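Local coordinates for protein tannase (Lactobacillus plantarum, PDB 3WA7) that hydrolyses the galloyl ester bonds of tannins, as a bacterial tannase of the alpha/beta-hydrolase fold, at residues Y216-N221 / S291-V296; I413-A418 / A425-L430; P82-Q87 / W91-G96; I24-A29 / Q100-G105; F361-A364 / A368-F371. All coordinates share one frame; numbering follows the deposited sequence. Where two conformers were deposited one is given.

Interaction 1: residues Y216-N221 / S291-V296. With SO4 (sulfate ion), chain B.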
# COMPACT_ATOMS: atom_id res chain seq x y z
N TYR A 216 11.60 -11.52 -4.50
CA TYR A 216 10.92 -12.70 -3.98
C TYR A 216 11.81 -13.93 -4.03
O TYR A 216 11.83 -14.73 -3.09
CB TYR A 216 9.62 -12.98 -4.75
CG TYR A 216 8.57 -13.66 -3.91
CD1 TYR A 216 7.85 -12.95 -2.94
CD2 TYR A 216 8.31 -15.03 -4.04
CE1 TYR A 216 6.91 -13.58 -2.13
CE2 TYR A 216 7.36 -15.67 -3.23
CZ TYR A 216 6.67 -14.94 -2.28
OH TYR A 216 5.74 -15.56 -1.47
N GLU A 217 12.53 -14.10 -5.13
CA GLU A 217 13.40 -15.25 -5.27
C GLU A 217 14.68 -15.13 -4.45
O GLU A 217 15.25 -16.14 -4.03
CB GLU A 217 13.70 -15.51 -6.75
CG GLU A 217 12.45 -15.85 -7.54
CD GLU A 217 11.56 -16.85 -6.80
OE1 GLU A 217 12.06 -17.91 -6.39
OE2 GLU A 217 10.36 -16.57 -6.64
N TRP A 218 15.15 -13.91 -4.23
CA TRP A 218 16.33 -13.74 -3.39
C TRP A 218 15.94 -14.29 -2.02
O TRP A 218 16.72 -14.97 -1.35
CB TRP A 218 16.70 -12.26 -3.23
CG TRP A 218 17.63 -12.02 -2.07
CD1 TRP A 218 18.97 -12.27 -2.04
CD2 TRP A 218 17.26 -11.58 -0.76
NE1 TRP A 218 19.47 -12.02 -0.78
CE2 TRP A 218 18.44 -11.60 0.03
CE3 TRP A 218 16.06 -11.19 -0.17
CZ2 TRP A 218 18.44 -11.23 1.37
CZ3 TRP A 218 16.06 -10.82 1.18
CH2 TRP A 218 17.25 -10.84 1.93
N GLN A 219 14.70 -14.01 -1.61
CA GLN A 219 14.21 -14.47 -0.32
C GLN A 219 13.83 -15.94 -0.24
O GLN A 219 14.19 -16.63 0.72
CB GLN A 219 13.01 -13.62 0.10
CG GLN A 219 12.46 -13.99 1.48
CD GLN A 219 11.43 -12.99 1.96
OE1 GLN A 219 11.68 -11.78 1.95
NE2 GLN A 219 10.28 -13.48 2.41
N PHE A 220 13.11 -16.44 -1.24
CA PHE A 220 12.65 -17.83 -1.19
C PHE A 220 13.35 -18.88 -2.04
O PHE A 220 12.91 -20.03 -2.07
CB PHE A 220 11.14 -17.87 -1.48
CG PHE A 220 10.30 -17.31 -0.35
CD1 PHE A 220 9.53 -16.16 -0.53
CD2 PHE A 220 10.26 -17.96 0.88
CE1 PHE A 220 8.74 -15.65 0.51
CE2 PHE A 220 9.47 -17.46 1.93
CZ PHE A 220 8.71 -16.31 1.74
N ASN A 221 14.42 -18.52 -2.73
CA ASN A 221 15.12 -19.52 -3.53
C ASN A 221 15.56 -20.65 -2.61
O ASN A 221 16.05 -20.40 -1.50
CB ASN A 221 16.35 -18.91 -4.21
CG ASN A 221 17.16 -19.94 -4.97
OD1 ASN A 221 18.22 -20.36 -4.51
ND2 ASN A 221 16.66 -20.36 -6.12
N SER A 291 25.92 -7.35 3.44
CA SER A 291 25.42 -6.33 4.35
C SER A 291 23.92 -6.11 4.27
O SER A 291 23.27 -5.88 5.30
CB SER A 291 26.17 -5.02 4.13
OG SER A 291 26.17 -4.63 2.77
N PHE A 292 23.34 -6.17 3.08
CA PHE A 292 21.90 -5.97 2.97
C PHE A 292 21.15 -7.14 3.60
O PHE A 292 20.13 -6.94 4.26
CB PHE A 292 21.45 -5.83 1.51
CG PHE A 292 19.98 -5.54 1.37
CD1 PHE A 292 19.47 -4.28 1.68
CD2 PHE A 292 19.10 -6.54 0.99
CE1 PHE A 292 18.10 -4.03 1.61
CE2 PHE A 292 17.73 -6.30 0.92
CZ PHE A 292 17.23 -5.04 1.23
N ARG A 293 21.64 -8.35 3.40
CA ARG A 293 20.99 -9.52 3.99
C ARG A 293 21.01 -9.38 5.51
O ARG A 293 20.04 -9.73 6.19
CB ARG A 293 21.71 -10.80 3.58
CG ARG A 293 21.02 -12.06 4.11
CD ARG A 293 21.79 -13.32 3.76
NE ARG A 293 21.10 -14.54 4.17
CZ ARG A 293 20.17 -15.16 3.46
NH1 ARG A 293 19.81 -14.68 2.27
NH2 ARG A 293 19.59 -16.26 3.93
N ASP A 294 22.12 -8.86 6.04
CA ASP A 294 22.27 -8.65 7.48
C ASP A 294 21.13 -7.78 8.01
O ASP A 294 20.61 -8.01 9.10
CB ASP A 294 23.60 -7.96 7.80
CG ASP A 294 24.80 -8.90 7.74
OD1 ASP A 294 24.64 -10.09 7.38
OD2 ASP A 294 25.91 -8.43 8.06
N VAL A 295 20.76 -6.76 7.23
CA VAL A 295 19.69 -5.85 7.62
C VAL A 295 18.36 -6.57 7.75
O VAL A 295 17.63 -6.37 8.72
CB VAL A 295 19.56 -4.68 6.61
CG1 VAL A 295 18.38 -3.79 6.99
CG2 VAL A 295 20.84 -3.86 6.61
N VAL A 296 18.05 -7.41 6.77
CA VAL A 296 16.80 -8.16 6.82
C VAL A 296 16.81 -9.07 8.05
O VAL A 296 15.83 -9.14 8.79
CB VAL A 296 16.61 -9.02 5.55
CG1 VAL A 296 15.31 -9.80 5.63
CG2 VAL A 296 16.62 -8.13 4.32
S SO4 B . 21.49 -16.79 7.20
O1 SO4 B . 20.99 -16.22 8.47
O2 SO4 B . 20.39 -17.41 6.45
O3 SO4 B . 22.10 -15.73 6.39
O4 SO4 B . 22.51 -17.82 7.50

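Interaction 2: residues I413-A418 / A425-L430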
# COMPACT_ATOMS: atom_id res chain seq x y z
N ILE A 413 5.51 3.25 7.52
CA ILE A 413 5.38 2.01 6.78
C ILE A 413 5.42 0.79 7.69
O ILE A 413 6.23 0.72 8.62
CB ILE A 413 6.52 1.87 5.76
CG1 ILE A 413 6.54 3.10 4.84
CG2 ILE A 413 6.36 0.58 4.96
CD1 ILE A 413 7.72 3.13 3.90
N ARG A 414 4.53 -0.16 7.42
CA ARG A 414 4.46 -1.40 8.19
C ARG A 414 4.29 -2.59 7.25
O ARG A 414 3.60 -2.49 6.23
CB ARG A 414 3.28 -1.37 9.18
CG ARG A 414 3.44 -0.41 10.35
CD ARG A 414 4.52 -0.89 11.31
NE ARG A 414 4.66 -0.03 12.48
CZ ARG A 414 5.27 1.16 12.49
NH1 ARG A 414 5.81 1.64 11.38
NH2 ARG A 414 5.36 1.85 13.62
N HIS A 415 4.94 -3.70 7.58
CA HIS A 415 4.83 -4.93 6.81
C HIS A 415 5.00 -6.06 7.82
O HIS A 415 6.03 -6.14 8.49
CB HIS A 415 5.93 -5.04 5.74
CG HIS A 415 5.81 -6.27 4.88
ND1 HIS A 415 5.22 -6.25 3.63
CD2 HIS A 415 6.15 -7.56 5.11
CE1 HIS A 415 5.21 -7.47 3.13
NE2 HIS A 415 5.76 -8.28 4.01
N GLY A 416 3.99 -6.90 7.96
CA GLY A 416 4.05 -7.99 8.92
C GLY A 416 5.19 -8.97 8.73
O GLY A 416 5.53 -9.33 7.61
N ALA A 417 5.77 -9.42 9.84
CA ALA A 417 6.87 -10.38 9.79
C ALA A 417 6.42 -11.74 9.27
O ALA A 417 7.24 -12.60 8.96
CB ALA A 417 7.51 -10.53 11.18
N ALA A 418 5.10 -11.93 9.17
CA ALA A 418 4.56 -13.19 8.66
C ALA A 418 3.87 -12.98 7.31
O ALA A 418 3.17 -13.87 6.82
CB ALA A 418 3.59 -13.79 9.67
N ALA A 425 12.39 -7.49 1.61
CA ALA A 425 13.32 -6.56 0.97
C ALA A 425 12.61 -5.37 0.35
O ALA A 425 13.15 -4.26 0.33
CB ALA A 425 14.14 -7.29 -0.09
N ILE A 426 11.40 -5.59 -0.16
CA ILE A 426 10.64 -4.53 -0.80
C ILE A 426 10.33 -3.35 0.13
O ILE A 426 10.68 -2.21 -0.17
CB ILE A 426 9.33 -5.10 -1.42
CG1 ILE A 426 9.69 -6.00 -2.61
CG2 ILE A 426 8.40 -3.98 -1.86
CD1 ILE A 426 10.42 -5.28 -3.75
N PRO A 427 9.67 -3.59 1.28
CA PRO A 427 9.41 -2.44 2.16
C PRO A 427 10.70 -1.88 2.77
O PRO A 427 10.79 -0.69 3.06
CB PRO A 427 8.44 -3.01 3.20
CG PRO A 427 8.81 -4.47 3.25
CD PRO A 427 9.01 -4.81 1.79
N ILE A 428 11.69 -2.74 2.97
CA ILE A 428 12.95 -2.28 3.54
C ILE A 428 13.66 -1.31 2.59
O ILE A 428 14.21 -0.31 3.03
CB ILE A 428 13.88 -3.48 3.86
CG1 ILE A 428 13.28 -4.29 5.02
CG2 ILE A 428 15.28 -2.98 4.23
CD1 ILE A 428 13.98 -5.61 5.29
N ILE A 429 13.62 -1.61 1.30
CA ILE A 429 14.24 -0.73 0.30
C ILE A 429 13.57 0.64 0.34
O ILE A 429 14.25 1.67 0.30
CB ILE A 429 14.12 -1.32 -1.12
CG1 ILE A 429 15.08 -2.50 -1.28
CG2 ILE A 429 14.43 -0.24 -2.16
CD1 ILE A 429 14.89 -3.29 -2.57
N LEU A 430 12.25 0.65 0.42
CA LEU A 430 11.51 1.91 0.47
C LEU A 430 11.89 2.70 1.72
O LEU A 430 12.17 3.90 1.65
CB LEU A 430 10.00 1.63 0.47
CG LEU A 430 9.07 2.83 0.69
CD1 LEU A 430 9.31 3.90 -0.36
CD2 LEU A 430 7.62 2.35 0.64

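Interaction 3: residues P82-Q87 / W91-G96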
# COMPACT_ATOMS: atom_id res chain seq x y z
N PRO A 82 -14.12 0.52 -3.51
CA PRO A 82 -15.27 1.40 -3.29
C PRO A 82 -15.08 2.40 -2.15
O PRO A 82 -14.30 2.16 -1.23
CB PRO A 82 -16.40 0.41 -3.02
CG PRO A 82 -15.70 -0.75 -2.39
CD PRO A 82 -14.46 -0.88 -3.24
N ALA A 83 -15.80 3.52 -2.24
CA ALA A 83 -15.73 4.55 -1.21
C ALA A 83 -16.16 3.93 0.12
O ALA A 83 -17.22 3.30 0.20
CB ALA A 83 -16.66 5.72 -1.57
N ASP A 84 -15.35 4.10 1.15
CA ASP A 84 -15.63 3.51 2.46
C ASP A 84 -16.63 4.33 3.28
O ASP A 84 -16.98 5.45 2.93
CB ASP A 84 -14.33 3.34 3.25
CG ASP A 84 -14.30 2.05 4.05
OD1 ASP A 84 -15.37 1.43 4.25
OD2 ASP A 84 -13.21 1.66 4.50
N ASP A 85 -17.07 3.75 4.40
CA ASP A 85 -18.05 4.39 5.26
C ASP A 85 -17.88 3.80 6.66
O ASP A 85 -17.63 2.60 6.80
CB ASP A 85 -19.45 4.07 4.72
CG ASP A 85 -20.54 4.89 5.38
OD1 ASP A 85 -20.71 4.79 6.61
OD2 ASP A 85 -21.25 5.61 4.65
N PRO A 86 -18.00 4.63 7.72
CA PRO A 86 -17.83 4.07 9.06
C PRO A 86 -18.93 3.06 9.41
O PRO A 86 -18.81 2.31 10.38
CB PRO A 86 -17.86 5.30 9.96
CG PRO A 86 -18.72 6.27 9.21
CD PRO A 86 -18.24 6.08 7.78
N GLN A 87 -20.00 3.04 8.62
CA GLN A 87 -21.11 2.12 8.85
C GLN A 87 -21.10 0.96 7.85
O GLN A 87 -22.01 0.14 7.83
CB GLN A 87 -22.45 2.87 8.75
CG GLN A 87 -22.55 4.08 9.68
CD GLN A 87 -23.94 4.70 9.70
OE1 GLN A 87 -24.54 4.97 8.65
NE2 GLN A 87 -24.46 4.94 10.90
N TRP A 91 -17.04 -6.44 2.83
CA TRP A 91 -15.66 -6.51 2.36
C TRP A 91 -15.60 -5.95 0.93
O TRP A 91 -16.48 -6.24 0.12
CB TRP A 91 -15.18 -7.96 2.37
CG TRP A 91 -13.82 -8.17 1.80
CD1 TRP A 91 -12.63 -8.02 2.44
CD2 TRP A 91 -13.51 -8.55 0.45
NE1 TRP A 91 -11.59 -8.29 1.58
CE2 TRP A 91 -12.10 -8.61 0.35
CE3 TRP A 91 -14.28 -8.84 -0.68
CZ2 TRP A 91 -11.45 -8.96 -0.84
CZ3 TRP A 91 -13.63 -9.18 -1.87
CH2 TRP A 91 -12.23 -9.24 -1.93
N PRO A 92 -14.59 -5.13 0.62
CA PRO A 92 -13.50 -4.69 1.50
C PRO A 92 -13.88 -3.40 2.22
O PRO A 92 -14.52 -2.52 1.63
CB PRO A 92 -12.35 -4.47 0.53
CG PRO A 92 -13.06 -3.89 -0.65
CD PRO A 92 -14.30 -4.76 -0.78
N THR A 93 -13.50 -3.29 3.48
CA THR A 93 -13.80 -2.10 4.26
C THR A 93 -12.86 -1.94 5.45
O THR A 93 -12.34 -2.92 5.99
CB THR A 93 -15.26 -2.14 4.80
OG1 THR A 93 -15.50 -0.97 5.60
CG2 THR A 93 -15.48 -3.37 5.66
N ASN A 94 -12.62 -0.69 5.82
CA ASN A 94 -11.79 -0.35 6.96
C ASN A 94 -12.66 0.57 7.82
O ASN A 94 -12.18 1.53 8.42
CB ASN A 94 -10.52 0.38 6.51
CG ASN A 94 -9.63 -0.47 5.62
OD1 ASN A 94 -9.10 -1.50 6.04
ND2 ASN A 94 -9.48 -0.05 4.37
N ALA A 95 -13.96 0.26 7.85
CA ALA A 95 -14.93 1.04 8.60
C ALA A 95 -14.51 1.30 10.05
O ALA A 95 -14.69 2.41 10.56
CB ALA A 95 -16.29 0.34 8.59
N GLY A 96 -13.95 0.29 10.70
CA GLY A 96 -13.52 0.43 12.08
C GLY A 96 -12.48 1.53 12.23
O GLY A 96 -12.49 2.27 13.21
O HOH W 1 -10.94 2.75 3.83

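Interaction 4: residues I24-A29 / Q100-G105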
# COMPACT_ATOMS: atom_id res chain seq x y z
N ILE A 24 -20.37 8.02 18.97
CA ILE A 24 -19.54 8.93 18.19
C ILE A 24 -20.43 9.70 17.23
O ILE A 24 -21.01 9.12 16.30
CB ILE A 24 -18.47 8.16 17.39
CG1 ILE A 24 -17.58 7.36 18.34
CG2 ILE A 24 -17.63 9.14 16.58
CD1 ILE A 24 -16.89 8.21 19.40
N GLN A 25 -20.56 11.01 17.46
CA GLN A 25 -21.39 11.87 16.62
C GLN A 25 -20.58 12.45 15.47
O GLN A 25 -19.50 12.98 15.66
CB GLN A 25 -21.96 13.02 17.45
CG GLN A 25 -22.88 12.61 18.60
CD GLN A 25 -24.25 12.17 18.13
OE1 GLN A 25 -24.62 12.35 16.97
NE2 GLN A 25 -25.04 11.62 19.05
N TYR A 26 -21.12 12.34 14.26
CA TYR A 26 -20.44 12.87 13.09
C TYR A 26 -21.44 13.25 12.01
O TYR A 26 -22.64 13.02 12.15
CB TYR A 26 -19.44 11.85 12.55
CG TYR A 26 -20.05 10.56 12.04
CD1 TYR A 26 -20.26 10.35 10.68
CD2 TYR A 26 -20.42 9.54 12.93
CE1 TYR A 26 -20.81 9.15 10.21
CE2 TYR A 26 -20.97 8.35 12.46
CZ TYR A 26 -21.16 8.16 11.10
OH TYR A 26 -21.69 6.97 10.65
N TYR A 27 -20.94 13.87 10.95
CA TYR A 27 -21.77 14.26 9.83
C TYR A 27 -21.22 13.58 8.59
O TYR A 27 -20.02 13.35 8.50
CB TYR A 27 -21.76 15.78 9.63
CG TYR A 27 -22.68 16.51 10.58
CD1 TYR A 27 -22.38 16.63 11.93
CD2 TYR A 27 -23.87 17.07 10.11
CE1 TYR A 27 -23.25 17.29 12.81
CE2 TYR A 27 -24.74 17.74 10.97
CZ TYR A 27 -24.42 17.84 12.32
OH TYR A 27 -25.28 18.51 13.16
N ALA A 28 -22.09 13.26 7.65
CA ALA A 28 -21.68 12.58 6.43
C ALA A 28 -22.24 13.19 5.16
O ALA A 28 -23.38 13.66 5.13
CB ALA A 28 -22.08 11.11 6.51
N ALA A 29 -21.42 13.20 4.11
CA ALA A 29 -21.81 13.70 2.80
C ALA A 29 -21.29 12.60 1.89
O ALA A 29 -20.08 12.41 1.78
CB ALA A 29 -21.11 15.02 2.49
N GLN A 100 -12.78 4.98 14.52
CA GLN A 100 -11.76 5.42 15.47
C GLN A 100 -11.15 6.76 15.09
O GLN A 100 -10.79 7.56 15.95
CB GLN A 100 -10.66 4.36 15.58
CG GLN A 100 -11.12 3.05 16.22
CD GLN A 100 -11.68 3.25 17.61
OE1 GLN A 100 -11.09 3.95 18.43
NE2 GLN A 100 -12.82 2.62 17.89
N ALA A 101 -11.03 7.01 13.79
CA ALA A 101 -10.46 8.26 13.30
C ALA A 101 -11.36 9.43 13.66
O ALA A 101 -10.88 10.49 14.08
CB ALA A 101 -10.27 8.19 11.78
N LEU A 102 -12.67 9.24 13.52
CA LEU A 102 -13.63 10.29 13.85
C LEU A 102 -13.57 10.59 15.34
O LEU A 102 -13.61 11.74 15.76
CB LEU A 102 -15.04 9.85 13.45
CG LEU A 102 -15.27 9.79 11.94
CD1 LEU A 102 -16.60 9.10 11.64
CD2 LEU A 102 -15.23 11.20 11.37
N LYS A 103 -13.46 9.52 16.13
CA LYS A 103 -13.37 9.64 17.58
C LYS A 103 -12.10 10.40 17.96
O LYS A 103 -12.07 11.13 18.96
CB LYS A 103 -13.35 8.23 18.20
CG LYS A 103 -13.31 8.21 19.72
CD LYS A 103 -13.41 6.78 20.23
CE LYS A 103 -13.40 6.72 21.75
NZ LYS A 103 -12.13 7.24 22.32
N ARG A 104 -11.06 10.24 17.15
CA ARG A 104 -9.77 10.89 17.38
C ARG A 104 -9.75 12.35 16.90
O ARG A 104 -8.78 13.06 17.12
CB ARG A 104 -8.67 10.11 16.66
CG ARG A 104 -7.26 10.47 17.08
CD ARG A 104 -6.89 9.79 18.39
NE ARG A 104 -5.46 9.90 18.66
CZ ARG A 104 -4.77 9.02 19.39
NH1 ARG A 104 -5.38 7.97 19.92
NH2 ARG A 104 -3.47 9.19 19.58
N GLY A 105 -10.82 12.77 16.23
CA GLY A 105 -10.90 14.14 15.76
C GLY A 105 -10.47 14.37 14.32
O GLY A 105 -10.31 15.52 13.89

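Interaction 5: residues F361-A364 / A368-F371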
# COMPACT_ATOMS: atom_id res chain seq x y z
N PHE A 361 -1.31 -4.14 -15.55
CA PHE A 361 -0.55 -3.56 -16.65
C PHE A 361 -1.14 -3.76 -18.05
O PHE A 361 -0.49 -3.46 -19.05
CB PHE A 361 0.90 -4.06 -16.62
CG PHE A 361 1.75 -3.34 -15.61
CD1 PHE A 361 2.20 -3.98 -14.46
CD2 PHE A 361 2.12 -2.01 -15.81
CE1 PHE A 361 3.00 -3.31 -13.52
CE2 PHE A 361 2.92 -1.33 -14.89
CZ PHE A 361 3.36 -1.98 -13.75
N GLY A 362 -2.37 -4.25 -18.12
CA GLY A 362 -3.00 -4.39 -19.42
C GLY A 362 -3.47 -3.00 -19.79
O GLY A 362 -3.32 -2.07 -18.99
N ASP A 363 -4.01 -2.82 -20.99
CA ASP A 363 -4.50 -1.52 -21.40
C ASP A 363 -5.73 -1.67 -22.29
O ASP A 363 -6.35 -2.73 -22.31
CB ASP A 363 -3.41 -0.69 -22.11
CG ASP A 363 -2.89 -1.35 -23.37
OD1 ASP A 363 -3.48 -2.35 -23.84
OD2 ASP A 363 -1.88 -0.85 -23.91
N ALA A 364 -6.07 -0.61 -23.01
CA ALA A 364 -7.24 -0.62 -23.88
C ALA A 364 -7.24 -1.76 -24.89
O ALA A 364 -8.31 -2.17 -25.37
CB ALA A 364 -7.37 0.72 -24.60
N ALA A 368 -3.92 -8.10 -20.38
CA ALA A 368 -2.78 -8.15 -19.46
C ALA A 368 -1.47 -8.03 -20.23
O ALA A 368 -1.42 -8.27 -21.43
CB ALA A 368 -2.80 -9.46 -18.68
N LYS A 369 -0.41 -7.64 -19.52
CA LYS A 369 0.91 -7.49 -20.12
C LYS A 369 2.00 -7.88 -19.14
O LYS A 369 1.76 -8.01 -17.94
CB LYS A 369 1.17 -6.03 -20.53
CG LYS A 369 0.33 -5.47 -21.66
CD LYS A 369 0.84 -4.09 -22.04
CE LYS A 369 -0.01 -3.43 -23.13
NZ LYS A 369 0.52 -2.08 -23.49
N HIS A 370 3.20 -8.09 -19.67
CA HIS A 370 4.34 -8.39 -18.81
C HIS A 370 4.89 -7.01 -18.46
O HIS A 370 4.55 -6.02 -19.11
CB HIS A 370 5.39 -9.20 -19.57
CG HIS A 370 4.98 -10.60 -19.86
ND1 HIS A 370 4.66 -11.50 -18.87
CD2 HIS A 370 4.81 -11.26 -21.04
CE1 HIS A 370 4.32 -12.66 -19.42
NE2 HIS A 370 4.40 -12.54 -20.73
N PHE A 371 5.72 -6.94 -17.42
CA PHE A 371 6.30 -5.68 -17.00
C PHE A 371 7.77 -5.84 -16.61
O PHE A 371 8.34 -4.99 -15.92
CB PHE A 371 5.49 -5.06 -15.86
CG PHE A 371 5.10 -6.03 -14.78
CD1 PHE A 371 5.86 -6.14 -13.61
CD2 PHE A 371 3.97 -6.83 -14.92
CE1 PHE A 371 5.48 -7.03 -12.60
CE2 PHE A 371 3.58 -7.72 -13.91
CZ PHE A 371 4.35 -7.81 -12.75

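Interaction 1: residues Y216-N221 / S291-V296
Trp218 and Val296 meet in the apolar half of this contact, where helix 209-220 lies near helix 291-309. The indole points at the second helix with its six-membered ring leading, and CH2 of Trp218 lies 3.7 Å from CG2 of Val296. That methyl approaches obliquely, and the two side chains come from opposite directions.

Next to it, Arg293 runs past the same ring. Its CB sits in the indole plane, at the edge, while CG of Arg293 is 3.9 Å from CZ2 of Trp218. The guanidinium is turned 73° from the indole plane and offers NH1 obliquely, 3.8 Å from the same CZ2, so the two flat groups do not stack.

The polar interactions lie beside this packing. Carried past the indole by an extended chain (CG anti to the backbone N, chi1 -177°), the guanidinium holds a sulfate at its edge through two nearly straight bonds: NE of Arg293 to sulfate O3 at 2.7 Å and NH2 of Arg293 to sulfate O2 at 2.9 Å. Arg297, together with the backbone N atoms of Leu332 and Ser333, binds the same ion, which probably came from the crystallisation liquor. The indole NE1 gives its hydrogen to the carbonyl of Gly288.

The contact thus divides its labour: carbon packing joins the helices, while the arginine's charge, probably balanced in the crystal by the sulfate, is turned toward helix 332-339.

Interaction 2: residues I413-A418 / A425-L430
Ile413 and Leu430 form the tight end of this contact, between strand 410-414 and the helix that follows it. CD1 of Ile413 reaches CD2 of Leu430 at 3.4 Å and CG of the same leucine at 3.5 Å, both closer than carbon atoms usually come. Ile413 was deposited in two conformers, however, so this closeness is doubtful as evidence of strain. Its CG1 branch lies anti to the carbonyl carbon (chi1 -55°), which sends the terminal methyl toward the helix, and the two side chains meet at a slant.

One turn back along the helix the fit is easier. CG of Pro427 lies 3.8 Å from CB of His415 and 3.9 Å from CG of its imidazole, an ordinary van der Waals approach that is oblique to the ring. The backbones are closest here, with the CA atoms of His415 and Pro427 7.0 Å apart. Beyond His415 the chain turns from the helix, and residues 416-418 stand clear of residues 425-430. This looser side is not bare: Ala417 is buried and touches Ser303 of helix 291-309, while Ala418 is partly exposed. The polar end of His415 is occupied as well, its NE2 being hydrogen-bonded to the carbonyl of Asp419.

Strand 410-414, helix 425-436 and strand 440-444 make a beta-alpha-beta unit of the alpha/beta-hydrolase sheet. Asp419 would be the acid of a Ser-His-Asp triad, with Ser163 and His451. The chemistry implies that hydrocarbon packing seats the helix against the strand, while His415, resting on Pro427, probably helps position the loop carrying that acid through its NE2 bond.

Interaction 3: residues P82-Q87 / W91-G96
The carboxylate of Asp84 is the flat group at the centre of this contact, met along its edge by Thr93 and Asn94. Thr93 OG1 donates to the syn lone pair of Asp84 OD1 at 2.8 Å, and backbone N of Asn94 donates to the syn lone pair of Asp84 OD2, also at 2.8 Å. OD1 takes a further bond, from Asp85 N on its anti side, 34° out of the carboxylate plane. A water gives a hydrogen to OD2 of Asp84 at 2.6 Å and accepts one from ND2 of Asn94.

With chi1 at 178° turning the hydroxyl away from its backbone N, OG1 of Thr93 also accepts from N of Ala95 at 3.0 Å, an ST turn leading into the helix. An alanine in place of Asp84 is likely to leave the Thr93 hydroxyl and the Asn94 N-H without their shared acceptor and free the turn to shift.

At one end CD of Pro82 touches CG of Pro92, which follows a cis peptide bond. At the other, the Ala95 methyl lies 3.2 Å from the carbonyl O of Asp85. The loop, folded back on itself, thus leads from strand 69-72 into helix 95-103, with Pro86 resting on Phe48 of strand 44-50 and Tyr26 of strand 22-33.

Interaction 4: residues I24-A29 / Q100-G105
Leu102 of helix 95-103 reaches across to Ile24 and Tyr26 of strand 22-33. Its CB lies 4.1 Å from CG2 of Ile24, a light contact between hydrocarbon groups. CG stands anti to the carbonyl carbon (chi1 -70°), and from it CD1 extends over one face of the Tyr26 ring. There the methyl sits 3.8 Å from CG of the tyrosine and 4.0 Å from the ring centroid, 20° off the normal: a CH-pi contact displaced toward the rim that carries CB. The ring presents that face to the helix while its edge, in plane, meets the carbonyl O of Ile24.

Ile24 continues the contact along the helix surface. Its CD1 packs at 3.6 Å on CG of Lys103, whose aliphatic part crosses the isoleucine at about a right angle before the amino end leads away. Soon afterwards the helix closes in a Schellman motif at Gly105, where phi is positive and a CB would be jammed against the preceding carbonyl.

Phe48 and Pro50 of strand 44-50 also touch Leu102, so the leucine is set into the face of the main sheet. The chemistry is wholly apolar, implying that shape and the exclusion of water hold helix to strand, with the lysine's methylenes roofing the exposed margin.

Interaction 5: residues F361-A364 / A368-F371
Lys369 NZ and Asp363 OD2 make the shortest polar bond here, a salt bridge of 2.7 Å. The ammonium comes from above the carboxylate plane, 61° out of it. The lysine chain is fully extended beyond CG, and on its way it passes the backbone of the other segment: CD of Lys369 lies 3.3 Å from the carbonyl O of Phe361. Asp363 is gripped from its other oxygen too, since OD1 accepts from Thr365 OG1 and Ala366 N in the residues that link the two segments. An alanine in place of Lys369 would probably leave the Asp363 carboxylate without its counter-charge and uncover the Phe361 carbonyl and the backbone beside it.

The backbones draw closest at Gly362, whose CA is 3.8 Å from CA of Ala368. A CB on Gly362 would clash with the Ala368 N, which suits a glycine to the spot.

Deeper in, Phe361 and Phe371 pack together. The planes are 29° apart and strongly offset, with the centroids of the Phe361 and Phe371 rings 4.9 Å apart. CB of Phe371 lies over one face of the Phe361 ring, 4.0 Å from its centroid, in a CH-pi contact; in return CE1 of Phe361 lies over a face of the Phe371 ring. Ile391 of helix 388-393 touches both phenylalanines.

The chemistry implies a loop between helices 356-360 and 373-377 closed twice, by charge on its partly exposed side and by aromatic carbon on its buried one.

Interactions 1 and 2 are continuous: helix 425-436 packs on helix 291-309, with CG2 of Val296 3.8 Å from CD1 of Ile428 and Phe292 lying against Ala425. Interactions 3 and 4 share helix 95-103, the first at its start and the second near its end; CG of Pro86 lies 3.4 Å from OH of Tyr26. Interactions 2 and 4 reach the same main sheet near its two ends, through strands 410-414 and 22-33, with centres about 30 Å apart. Interaction 5 stands alone, its nearest atoms about 10 Å from interaction 2. Of the five, interaction 2 touches the probable Ser-His-Asp triad, through His415, and Asn94 of interaction 3 lies near the probable nucleophile elbow.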